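Local coordinates for protein Alpha/beta hydrolase (Enterobacter asburiae, PDB 6KMO) that probably hydrolyses carboxylic ester bonds, as an esterase or lipase of the alpha/beta hydrolase fold, at residues 182-187 with 253-258; 267-272 with 288-293; 282-287 with 297-302. The protein carries 2 engineered substitutions. All blocks are in the same frame, centred on the assembly; numbering follows the deposited sequence. Where two conformers were deposited one is given.

Overall arrangement
All three contacts lie within the alpha/beta hydrolase fold. Interactions 2 and 3 belong to a single beta-alpha-beta unit, strand 269-274, helix 280-292 and strand 297-302; their centres are about 7 Å apart. The two strands are joined directly, with Ile271 N 2.9 Å from Thr298 O. Interaction 1 lies apart from these two, its centre about 12 Å from that of interaction 2 and about 13 Å from that of interaction 3, and opens at the last glycine of a GxSxG pattern consistent with a nucleophile elbow. Its loop packs against helix 280-292: Lys289 NZ is 2.9 Å from Leu256 O, a probable hydrogen bond, and Leu256 CD1 approaches Phe286 N at 3.5 Å.

Interaction 1 of 3, residues 182-187 with 253-258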
ATOM      1  N   GLY A 182       8.064  16.431  -6.950  1.00  4.82           N
ATOM      2  CA  GLY A 182       9.189  15.821  -6.266  1.00  4.90           C
ATOM      3  C   GLY A 182       9.375  14.365  -6.634  1.00  5.36           C
ATOM      4  O   GLY A 182      10.507  13.870  -6.697  1.00  5.63           O
ATOM      5  N   GLY A 183       8.276  13.653  -6.884  1.00  4.87           N
ATOM      6  CA  GLY A 183       8.388  12.298  -7.410  1.00  4.98           C
ATOM      7  C   GLY A 183       8.908  12.265  -8.838  1.00  5.15           C
ATOM      8  O   GLY A 183       9.669  11.370  -9.216  1.00  6.05           O
ATOM      9  N   ASN A 184       8.508  13.241  -9.651  1.00  5.04           N
ATOM     10  CA  ASN A 184       9.127  13.466 -10.956  1.00  4.38           C
ATOM     11  C   ASN A 184      10.627  13.646 -10.807  1.00  5.26           C
ATOM     12  O   ASN A 184      11.415  13.045 -11.545  1.00  6.33           O
ATOM     13  CB  ASN A 184       8.478  14.716 -11.563  1.00  5.19           C
ATOM     14  CG  ASN A 184       9.010  15.075 -12.916  1.00  5.99           C
ATOM     15  OD1 ASN A 184       9.973  15.840 -13.017  1.00  6.67           O
ATOM     16  ND2 ASN A 184       8.381  14.562 -13.964  1.00  6.27           N
ATOM     17  N   MET A 185      11.029  14.456  -9.822  1.00  5.48           N
ATOM     18  CA  MET A 185      12.441  14.753  -9.571  1.00  5.97           C
ATOM     19  C   MET A 185      13.214  13.498  -9.168  1.00  5.98           C
ATOM     20  O   MET A 185      14.381  13.336  -9.551  1.00  6.18           O
ATOM     21  CB  MET A 185      12.526  15.869  -8.524  1.00  5.90           C
ATOM     22  CG  MET A 185      13.902  16.543  -8.375  1.00  6.77           C
ATOM     23  SD  MET A 185      13.857  18.120  -7.371  1.00  2.99           S
ATOM     24  CE  MET A 185      13.024  19.201  -8.548  1.00 11.78           C
ATOM     25  N   VAL A 186      12.582  12.581  -8.421  1.00  5.22           N
ATOM     26  CA  VAL A 186      13.192  11.283  -8.121  1.00  5.57           C
ATOM     27  C   VAL A 186      13.594  10.583  -9.417  1.00  5.88           C
ATOM     28  O   VAL A 186      14.733  10.120  -9.580  1.00  6.42           O
ATOM     29  CB  VAL A 186      12.219  10.408  -7.304  1.00  5.11           C
ATOM     30  CG1 VAL A 186      12.673   8.936  -7.311  1.00  6.77           C
ATOM     31  CG2 VAL A 186      12.078  10.923  -5.874  1.00  6.40           C
ATOM     32  N   ALA A 187      12.641  10.450 -10.343  1.00  5.54           N
ATOM     33  CA  ALA A 187      12.937   9.802 -11.616  1.00  6.12           C
ATOM     34  C   ALA A 187      14.016  10.552 -12.391  1.00  6.97           C
ATOM     35  O   ALA A 187      14.907   9.930 -12.989  1.00  6.42           O
ATOM     36  CB  ALA A 187      11.654   9.682 -12.450  1.00  6.83           C
ATOM     37  N   ALA A 253      12.068  15.283 -17.882  1.00  6.06           N
ATOM     38  CA  ALA A 253      10.851  16.023 -17.574  1.00  6.15           C
ATOM     39  C   ALA A 253       9.623  15.127 -17.623  1.00  7.06           C
ATOM     40  O   ALA A 253       8.790  15.161 -16.705  1.00  6.76           O
ATOM     41  CB  ALA A 253      10.667  17.205 -18.532  1.00  9.07           C
ATOM     42  N   SER A 254       9.497  14.314 -18.671  1.00  6.06           N
ATOM     43  CA  SER A 254       8.372  13.399 -18.852  1.00  6.06           C
ATOM     44  C   SER A 254       8.896  11.971 -18.894  1.00  5.71           C
ATOM     45  O   SER A 254       8.998  11.371 -19.975  1.00  6.78           O
ATOM     46  CB  SER A 254       7.595  13.704 -20.131  1.00  6.35           C
ATOM     47  OG  SER A 254       6.972  14.959 -20.058  1.00  7.37           O
ATOM     48  N   PRO A 255       9.273  11.409 -17.736  1.00  6.52           N
ATOM     49  CA  PRO A 255       9.861  10.055 -17.738  1.00  6.80           C
ATOM     50  C   PRO A 255       8.924   8.984 -18.271  1.00  6.59           C
ATOM     51  O   PRO A 255       9.391   7.924 -18.706  1.00  7.28           O
ATOM     52  CB  PRO A 255      10.236   9.823 -16.269  1.00  6.40           C
ATOM     53  CG  PRO A 255       9.330  10.780 -15.508  1.00  7.27           C
ATOM     54  CD  PRO A 255       9.224  11.995 -16.382  1.00  6.48           C
ATOM     55  N   LEU A 256       7.611   9.226 -18.267  1.00  6.92           N
ATOM     56  CA  LEU A 256       6.705   8.271 -18.888  1.00  6.66           C
ATOM     57  C   LEU A 256       7.014   8.041 -20.359  1.00  7.25           C
ATOM     58  O   LEU A 256       6.666   6.980 -20.890  1.00  8.90           O
ATOM     59  CB  LEU A 256       5.261   8.740 -18.738  1.00  7.47           C
ATOM     60  CG  LEU A 256       4.186   7.737 -19.173  1.00  8.16           C
ATOM     61  CD1 LEU A 256       4.203   6.522 -18.266  1.00  9.80           C
ATOM     62  CD2 LEU A 256       2.817   8.399 -19.156  1.00  9.90           C
ATOM     63  N   ARG A 257       7.660   8.991 -21.023  1.00  7.24           N
ATOM     64  CA  ARG A 257       7.970   8.871 -22.444  1.00  7.96           C
ATOM     65  C   ARG A 257       9.243   8.076 -22.705  1.00  8.57           C
ATOM     66  O   ARG A 257       9.579   7.836 -23.874  1.00 10.84           O
ATOM     67  CB  ARG A 257       8.072  10.264 -23.068  1.00  7.63           C
ATOM     68  CG  ARG A 257       6.804  11.079 -22.939  1.00  6.83           C
ATOM     69  CD  ARG A 257       6.881  12.381 -23.698  1.00  8.61           C
ATOM     70  NE  ARG A 257       5.839  13.301 -23.287  1.00  8.44           N
ATOM     71  CZ  ARG A 257       5.566  14.453 -23.880  1.00  8.74           C
ATOM     72  NH1 ARG A 257       6.213  14.811 -24.984  1.00  9.21           N
ATOM     73  NH2 ARG A 257       4.643  15.254 -23.356  1.00 10.23           N
ATOM     74  N   ALA A 258       9.929   7.617 -21.672  1.00  8.30           N
ATOM     75  CA  ALA A 258      11.134   6.838 -21.856  1.00  7.45           C
ATOM     76  C   ALA A 258      10.805   5.470 -22.414  1.00 10.56           C
ATOM     77  O   ALA A 258       9.783   4.868 -22.083  1.00 10.29           O
ATOM     78  CB  ALA A 258      11.852   6.671 -20.521  1.00  9.00           C
TER
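The side-chain amide nitrogen of Asn184 is held by two backbone carbonyls, and one of them is the link across this contact: ND2 donates to Ala253 O at 2.8 Å, with an N-H...O angle of 165°. The acceptor lies almost in the amide plane of Asn184. On the acceptor side, ND2 stands 33° from the carbonyl plane of Ala253. The second carbonyl is that of Val210, so two loops are tied to the same nitrogen and the amide's rotation is likely to be fixed by the pair. With CG anti to the backbone N (chi1 -180°), the amide is carried from the flank of the helix out to the loop. Beside it, Pro255 crosses the Asn184 side chain at about a right angle, and its CD touches ND2 at 3.6 Å.

Helix 181-195 is the one that follows strand 174-179. Gly182, two residues before Asn184, closes a GxSxG pattern of the kind that forms the nucleophile elbow in alpha/beta hydrolases, with Ser180 at its centre. The contact joins the first two turns of what is probably the nucleophile helix to the 253-258 loop.

One turn on from Asn184, the methyl of Ala187 points at the loop and rests on the proline ring, its CB 4.0 Å from Pro255 CG and 4.1 Å from Pro255 CB. Beyond it, Ala187 also leans on Met206 of strand 203-207, while Pro255 packs against Phe286 of helix 280-292. The loop has its own bracing: a short 3-10 turn is closed by Arg257 N to Ser254 O, and Ser254 OG bonds to Arg248 O and Ala213 N.

Interaction 2 of 3, residues 267-272 with 288-293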
ATOM      1  N   PRO A 267      16.602   2.334 -10.488  1.00  6.62           N
ATOM      2  CA  PRO A 267      16.616   1.737  -9.144  1.00  5.81           C
ATOM      3  C   PRO A 267      15.286   1.084  -8.778  1.00  5.57           C
ATOM      4  O   PRO A 267      14.225   1.435  -9.301  1.00  6.67           O
ATOM      5  CB  PRO A 267      16.913   2.925  -8.216  1.00  6.44           C
ATOM      6  CG  PRO A 267      17.598   3.945  -9.105  1.00  8.31           C
ATOM      7  CD  PRO A 267      16.967   3.761 -10.465  1.00  7.77           C
ATOM      8  N   GLU A 268      15.351   0.150  -7.837  1.00  5.68           N
ATOM      9  CA  GLU A 268      14.140  -0.417  -7.263  1.00  5.84           C
ATOM     10  C   GLU A 268      13.254   0.711  -6.763  1.00  5.67           C
ATOM     11  O   GLU A 268      13.739   1.682  -6.173  1.00  6.26           O
ATOM     12  CB  GLU A 268      14.480  -1.379  -6.130  1.00  6.63           C
ATOM     13  CG  GLU A 268      15.355  -2.541  -6.591  1.00  7.73           C
ATOM     14  CD  GLU A 268      15.248  -3.790  -5.741  1.00  9.43           C
ATOM     15  OE1 GLU A 268      14.249  -3.994  -5.027  1.00  9.83           O
ATOM     16  OE2 GLU A 268      16.200  -4.602  -5.803  1.00 14.68           O
ATOM     17  N   THR A 269      11.942   0.574  -6.971  1.00  5.28           N
ATOM     18  CA  THR A 269      11.029   1.697  -6.829  1.00  5.60           C
ATOM     19  C   THR A 269       9.715   1.294  -6.182  1.00  4.27           C
ATOM     20  O   THR A 269       9.179   0.211  -6.444  1.00  5.92           O
ATOM     21  CB  THR A 269      10.758   2.303  -8.218  1.00  5.79           C
ATOM     22  OG1 THR A 269      11.959   2.882  -8.737  1.00  5.94           O
ATOM     23  CG2 THR A 269       9.714   3.387  -8.193  1.00  6.69           C
ATOM     24  N   LEU A 270       9.198   2.193  -5.345  1.00  4.86           N
ATOM     25  CA  LEU A 270       7.833   2.163  -4.838  1.00  4.52           C
ATOM     26  C   LEU A 270       7.131   3.393  -5.388  1.00  5.61           C
ATOM     27  O   LEU A 270       7.650   4.511  -5.253  1.00  5.96           O
ATOM     28  CB  LEU A 270       7.809   2.211  -3.314  1.00  5.64           C
ATOM     29  CG  LEU A 270       6.425   2.423  -2.685  1.00  6.16           C
ATOM     30  CD1 LEU A 270       5.484   1.263  -2.973  1.00  6.07           C
ATOM     31  CD2 LEU A 270       6.554   2.599  -1.191  1.00  6.73           C
ATOM     32  N   ILE A 271       5.955   3.208  -5.993  1.00  4.72           N
ATOM     33  CA  ILE A 271       5.098   4.316  -6.408  1.00  5.12           C
ATOM     34  C   ILE A 271       3.805   4.217  -5.620  1.00  5.72           C
ATOM     35  O   ILE A 271       3.168   3.162  -5.611  1.00  6.39           O
ATOM     36  CB  ILE A 271       4.796   4.262  -7.916  1.00  4.85           C
ATOM     37  CG1 ILE A 271       6.059   4.434  -8.734  1.00  5.73           C
ATOM     38  CG2 ILE A 271       3.768   5.327  -8.285  1.00  7.44           C
ATOM     39  CD1 ILE A 271       5.926   4.080 -10.211  1.00  7.69           C
ATOM     40  N   GLN A 272       3.418   5.302  -4.952  1.00  4.80           N
ATOM     41  CA  GLN A 272       2.074   5.407  -4.385  1.00  5.56           C
ATOM     42  C   GLN A 272       1.246   6.318  -5.276  1.00  5.73           C
ATOM     43  O   GLN A 272       1.722   7.370  -5.709  1.00  5.80           O
ATOM     44  CB  GLN A 272       2.072   5.996  -2.974  1.00  6.16           C
ATOM     45  CG  GLN A 272       2.860   5.189  -1.954  1.00  5.61           C
ATOM     46  CD  GLN A 272       2.521   5.537  -0.517  1.00  6.14           C
ATOM     47  OE1 GLN A 272       1.860   6.546  -0.235  1.00  6.45           O
ATOM     48  NE2 GLN A 272       3.000   4.710   0.412  1.00  6.24           N
ATOM     49  N   ARG A 288       4.172   0.415 -14.654  1.00  6.07           N
ATOM     50  CA  ARG A 288       4.116  -0.707 -15.584  1.00  7.02           C
ATOM     51  C   ARG A 288       5.286  -0.678 -16.548  1.00  6.17           C
ATOM     52  O   ARG A 288       5.845  -1.729 -16.885  1.00  7.82           O
ATOM     53  CB  ARG A 288       2.789  -0.721 -16.348  1.00  6.72           C
ATOM     54  CG  ARG A 288       1.536  -0.693 -15.468  1.00  6.60           C
ATOM     55  CD  ARG A 288       0.302  -1.032 -16.271  1.00  7.31           C
ATOM     56  NE  ARG A 288      -0.915  -0.547 -15.642  1.00  7.97           N
ATOM     57  CZ  ARG A 288      -1.645  -1.196 -14.755  1.00 10.13           C
ATOM     58  NH1 ARG A 288      -1.315  -2.430 -14.354  1.00  9.26           N
ATOM     59  NH2 ARG A 288      -2.722  -0.577 -14.277  1.00  9.25           N
ATOM     60  N   LYS A 289       5.675   0.514 -16.999  1.00  6.31           N
ATOM     61  CA  LYS A 289       6.831   0.627 -17.887  1.00  5.97           C
ATOM     62  C   LYS A 289       8.109   0.192 -17.184  1.00  6.84           C
ATOM     63  O   LYS A 289       8.973  -0.470 -17.788  1.00  7.69           O
ATOM     64  CB  LYS A 289       6.945   2.049 -18.431  1.00  6.76           C
ATOM     65  CG  LYS A 289       5.843   2.382 -19.426  1.00  9.42           C
ATOM     66  CD  LYS A 289       6.060   3.709 -20.144  1.00 13.22           C
ATOM     67  CE  LYS A 289       7.189   3.591 -21.176  1.00 26.08           C
ATOM     68  NZ  LYS A 289       7.123   4.570 -22.350  1.00 21.43           N
ATOM     69  N   LEU A 290       8.273   0.572 -15.917  1.00  5.65           N
ATOM     70  CA  LEU A 290       9.451   0.152 -15.165  1.00  5.59           C
ATOM     71  C   LEU A 290       9.498  -1.363 -15.085  1.00  6.63           C
ATOM     72  O   LEU A 290      10.538  -1.982 -15.325  1.00  6.89           O
ATOM     73  CB  LEU A 290       9.431   0.778 -13.770  1.00  6.02           C
ATOM     74  CG  LEU A 290       9.708   2.276 -13.665  1.00  5.73           C
ATOM     75  CD1 LEU A 290       9.589   2.689 -12.212  1.00  7.63           C
ATOM     76  CD2 LEU A 290      11.084   2.623 -14.178  1.00  7.12           C
ATOM     77  N   ASP A 291       8.364  -1.986 -14.772  1.00  6.97           N
ATOM     78  CA  ASP A 291       8.366  -3.440 -14.636  1.00  6.58           C
ATOM     79  C   ASP A 291       8.696  -4.115 -15.960  1.00  8.09           C
ATOM     80  O   ASP A 291       9.414  -5.122 -15.987  1.00  8.39           O
ATOM     81  CB  ASP A 291       7.013  -3.908 -14.119  1.00  7.45           C
ATOM     82  CG  ASP A 291       6.943  -5.397 -13.937  1.00  7.95           C
ATOM     83  OD1 ASP A 291       7.480  -5.921 -12.943  1.00  8.73           O
ATOM     84  OD2 ASP A 291       6.322  -6.061 -14.809  1.00  9.90           O
ATOM     85  N   ALA A 292       8.221  -3.549 -17.071  1.00  7.22           N
ATOM     86  CA  ALA A 292       8.528  -4.124 -18.379  1.00  8.61           C
ATOM     87  C   ALA A 292      10.006  -4.008 -18.698  1.00  9.13           C
ATOM     88  O   ALA A 292      10.521  -4.788 -19.513  1.00 11.61           O
ATOM     89  CB  ALA A 292       7.697  -3.442 -19.450  1.00  8.61           C
ATOM     90  N   ALA A 293      10.697  -3.061 -18.082  1.00  7.32           N
ATOM     91  CA  ALA A 293      12.128  -2.896 -18.238  1.00  8.23           C
ATOM     92  C   ALA A 293      12.936  -3.682 -17.216  1.00  8.20           C
ATOM     93  O   ALA A 293      14.146  -3.462 -17.094  1.00 10.43           O
ATOM     94  CB  ALA A 293      12.492  -1.410 -18.176  1.00  8.92           C
TER
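Leu290 meets Thr269 and Ile271 through aliphatic carbons, with no flat group taking part. A single methyl of the leucine does the touching: Leu290 CD1 lies 4.1 Å from Thr269 CG2 and 4.2 Å from Thr269 CB. The same CD1 also reaches along the strand to Ile271 CD1 at 4.4 Å, a looser apolar contact. Thr269 and Leu290 cross at about a right angle, with the leucine coming down from the helix onto the strand.

The threonine hydroxyl serves two partners other than the leucine. Thr269 OG1 donates to Pro267 O at 2.7 Å, from a position 38° above that carbonyl plane, and also bonds to Asn204 ND2 of strand 203-207. At chi1 -66° the hydroxyl sits beside the backbone N while CG2 lies anti to it; the polar and apolar branches thus serve different neighbours.

Around this buried spot, Leu290 also packs on Leu263 of helix 260-263 and on Phe266 of the following loop. Strand 269-274 runs between strands 203-207 and 297-302, parallel to both, with helix 280-292 lying over it.

Interaction 3 of 3, residues 282-287 with 297-302; sequences EGEAFG and VTVTRY
Arg301 curls round one carboxylate oxygen of Glu284, and most of its side chain lies close to that oxygen. CB starts 3.5 Å from Glu284 OE2, CG passes at a similar range, and CD is 3.8 Å away. A bend at chi3 (-73°) then turns the tip back: NE donates to OE2 at 2.8 Å on that oxygen's syn lone pair, and OE2 lies nearly in the guanidinium plane. NH2 completes the grip, bonding to Glu284 OE1 at 2.9 Å, on the syn side but tilted out of the carboxylate plane. This is a side-on bidentate salt bridge, slightly twisted, with the carboxylate and guanidinium planes 32° apart.

The carboxylate has further partners. Thr273 OG1 bonds to OE2, and Asn24 and Asn303 of the second subunit both bond to OE1. So many donors around a buried group would be expected to favour its charged form.

Helix 280-292 is the crossover of a beta-alpha-beta unit that links parallel strands 269-274 and 297-302, as expected of the alpha/beta hydrolase fold. The helix and strand segments run nearly antiparallel, at 157°, with their axes 8.7 Å apart. Strand 297-302 is an edge strand of its chain's sheet, yet Thr300, Arg301 and Tyr302 pair antiparallel with a strand of the second subunit, so the sheet continues across the dimer.

Next to the salt bridge Val299 divides its methyls between two helix residues: CG1 meets Glu284 CG at 4.0 Å, and CG2 lies 3.8 Å from the CA of Gly287, where the helix has no side chain to hold it off the strand. Farther back along the strand, a methyl of Val297, CG1, rests against the backbone oxygen of Gly287 at 3.6 Å, and the valine also packs against Leu290 and Asp291.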
ATOM      1  N   GLU A 282      -0.996   8.350 -14.899  1.00  6.00           N
ATOM      2  CA  GLU A 282       0.377   8.437 -15.389  1.00  4.91           C
ATOM      3  C   GLU A 282       1.363   7.848 -14.390  1.00  6.16           C
ATOM      4  O   GLU A 282       2.425   7.344 -14.783  1.00  6.24           O
ATOM      5  CB  GLU A 282       0.732   9.880 -15.746  1.00  5.22           C
ATOM      6  CG  GLU A 282       0.970  10.824 -14.576  1.00  5.82           C
ATOM      7  CD  GLU A 282       0.888  12.263 -15.001  1.00  6.23           C
ATOM      8  OE1 GLU A 282      -0.180  12.639 -15.531  1.00  7.55           O
ATOM      9  OE2 GLU A 282       1.876  13.017 -14.807  1.00  6.70           O
ATOM     10  N   GLY A 283       1.049   7.907 -13.098  1.00  5.39           N
ATOM     11  CA  GLY A 283       1.912   7.280 -12.114  1.00  6.12           C
ATOM     12  C   GLY A 283       1.865   5.769 -12.212  1.00  6.64           C
ATOM     13  O   GLY A 283       2.901   5.097 -12.210  1.00  6.12           O
ATOM     14  N   GLU A 284       0.652   5.207 -12.314  1.00  5.79           N
ATOM     15  CA  GLU A 284       0.514   3.757 -12.472  1.00  6.06           C
ATOM     16  C   GLU A 284       1.103   3.282 -13.797  1.00  5.64           C
ATOM     17  O   GLU A 284       1.768   2.240 -13.844  1.00  6.45           O
ATOM     18  CB  GLU A 284      -0.954   3.367 -12.309  1.00  5.96           C
ATOM     19  CG  GLU A 284      -1.458   3.721 -10.915  1.00  6.53           C
ATOM     20  CD  GLU A 284      -2.874   3.317 -10.592  1.00  6.21           C
ATOM     21  OE1 GLU A 284      -3.543   2.619 -11.393  1.00  7.06           O
ATOM     22  OE2 GLU A 284      -3.324   3.694  -9.482  1.00  5.94           O
ATOM     23  N   ALA A 285       0.910   4.055 -14.863  1.00  5.47           N
ATOM     24  CA  ALA A 285       1.473   3.659 -16.156  1.00  5.81           C
ATOM     25  C   ALA A 285       2.992   3.645 -16.112  1.00  5.32           C
ATOM     26  O   ALA A 285       3.635   2.758 -16.700  1.00  7.01           O
ATOM     27  CB  ALA A 285       0.978   4.598 -17.251  1.00  7.07           C
ATOM     28  N   PHE A 286       3.595   4.606 -15.411  1.00  5.49           N
ATOM     29  CA  PHE A 286       5.044   4.610 -15.295  1.00  5.32           C
ATOM     30  C   PHE A 286       5.530   3.358 -14.572  1.00  5.03           C
ATOM     31  O   PHE A 286       6.518   2.739 -14.971  1.00  5.57           O
ATOM     32  CB  PHE A 286       5.523   5.881 -14.591  1.00  6.65           C
ATOM     33  CG  PHE A 286       7.024   6.010 -14.558  1.00  5.34           C
ATOM     34  CD1 PHE A 286       7.748   6.127 -15.739  1.00  7.27           C
ATOM     35  CD2 PHE A 286       7.714   6.012 -13.366  1.00  6.46           C
ATOM     36  CE1 PHE A 286       9.131   6.236 -15.719  1.00  7.20           C
ATOM     37  CE2 PHE A 286       9.088   6.118 -13.355  1.00  5.97           C
ATOM     38  CZ  PHE A 286       9.790   6.227 -14.543  1.00  6.08           C
ATOM     39  N   GLY A 287       4.836   2.946 -13.515  1.00  5.52           N
ATOM     40  CA  GLY A 287       5.199   1.707 -12.854  1.00  6.45           C
ATOM     41  C   GLY A 287       5.173   0.499 -13.772  1.00  5.56           C
ATOM     42  O   GLY A 287       6.046  -0.364 -13.692  1.00  6.58           O
ATOM     43  N   VAL A 297       9.643  -3.103  -9.015  1.00  6.25           N
ATOM     44  CA  VAL A 297       8.757  -1.972  -8.759  1.00  5.81           C
ATOM     45  C   VAL A 297       7.450  -2.448  -8.136  1.00  6.48           C
ATOM     46  O   VAL A 297       6.859  -3.455  -8.554  1.00  7.32           O
ATOM     47  CB  VAL A 297       8.530  -1.125 -10.028  1.00  6.81           C
ATOM     48  CG1 VAL A 297       7.943  -1.969 -11.147  1.00  7.41           C
ATOM     49  CG2 VAL A 297       7.627   0.044  -9.722  1.00  7.59           C
ATOM     50  N   THR A 298       6.994  -1.700  -7.136  1.00  5.41           N
ATOM     51  CA  THR A 298       5.712  -1.903  -6.471  1.00  5.13           C
ATOM     52  C   THR A 298       4.875  -0.666  -6.719  1.00  5.21           C
ATOM     53  O   THR A 298       5.371   0.454  -6.548  1.00  5.36           O
ATOM     54  CB  THR A 298       5.927  -2.069  -4.964  1.00  5.26           C
ATOM     55  OG1 THR A 298       6.759  -3.207  -4.714  1.00  6.04           O
ATOM     56  CG2 THR A 298       4.615  -2.266  -4.240  1.00  5.82           C
ATOM     57  N   VAL A 299       3.619  -0.856  -7.125  1.00  5.31           N
ATOM     58  CA  VAL A 299       2.689   0.252  -7.337  1.00  5.21           C
ATOM     59  C   VAL A 299       1.481   0.032  -6.438  1.00  4.88           C
ATOM     60  O   VAL A 299       0.784  -0.980  -6.570  1.00  5.76           O
ATOM     61  CB  VAL A 299       2.245   0.365  -8.798  1.00  5.47           C
ATOM     62  CG1 VAL A 299       1.265   1.515  -8.967  1.00  6.65           C
ATOM     63  CG2 VAL A 299       3.460   0.575  -9.720  1.00  6.99           C
ATOM     64  N   THR A 300       1.235   0.975  -5.528  0.51  4.79           N
ATOM     65  CA  THR A 300       0.136   0.892  -4.575  0.51  5.37           C
ATOM     66  C   THR A 300      -0.780   2.089  -4.768  0.51  6.19           C
ATOM     67  O   THR A 300      -0.345   3.239  -4.612  0.51  6.14           O
ATOM     68  CB  THR A 300       0.632   0.912  -3.129  0.51  5.50           C
ATOM     69  OG1 THR A 300       1.715  -0.003  -2.947  0.51  6.92           O
ATOM     70  CG2 THR A 300      -0.486   0.554  -2.155  0.51  7.45           C
ATOM     71  N   ARG A 301      -2.039   1.823  -5.080  1.00  5.46           N
ATOM     72  CA  ARG A 301      -3.071   2.850  -5.132  1.00  5.78           C
ATOM     73  C   ARG A 301      -3.798   2.890  -3.794  1.00  6.42           C
ATOM     74  O   ARG A 301      -4.288   1.863  -3.321  1.00  5.83           O
ATOM     75  CB  ARG A 301      -4.076   2.534  -6.242  1.00  5.41           C
ATOM     76  CG  ARG A 301      -5.218   3.531  -6.357  1.00  6.87           C
ATOM     77  CD  ARG A 301      -6.334   3.030  -7.249  1.00  6.30           C
ATOM     78  NE  ARG A 301      -5.954   3.066  -8.649  1.00  6.02           N
ATOM     79  CZ  ARG A 301      -6.803   3.019  -9.664  1.00  7.19           C
ATOM     80  NH1 ARG A 301      -8.095   2.887  -9.428  1.00  8.33           N
ATOM     81  NH2 ARG A 301      -6.355   3.095 -10.905  1.00  7.41           N
ATOM     82  N   TYR A 302      -3.869   4.070  -3.188  1.00  5.12           N
ATOM     83  CA  TYR A 302      -4.584   4.278  -1.932  1.00  5.23           C
ATOM     84  C   TYR A 302      -5.967   4.832  -2.258  1.00  5.68           C
ATOM     85  O   TYR A 302      -6.097   5.931  -2.816  1.00  5.37           O
ATOM     86  CB  TYR A 302      -3.789   5.175  -0.972  1.00  6.21           C
ATOM     87  CG  TYR A 302      -2.595   4.432  -0.386  1.00  5.48           C
ATOM     88  CD1 TYR A 302      -1.424   4.302  -1.105  1.00  5.74           C
ATOM     89  CD2 TYR A 302      -2.671   3.819   0.851  1.00  6.40           C
ATOM     90  CE1 TYR A 302      -0.347   3.591  -0.602  1.00  5.12           C
ATOM     91  CE2 TYR A 302      -1.586   3.110   1.370  1.00  6.30           C
ATOM     92  CZ  TYR A 302      -0.432   3.009   0.630  1.00  6.02           C
ATOM     93  OH  TYR A 302       0.668   2.305   1.094  1.00  6.09           O
TER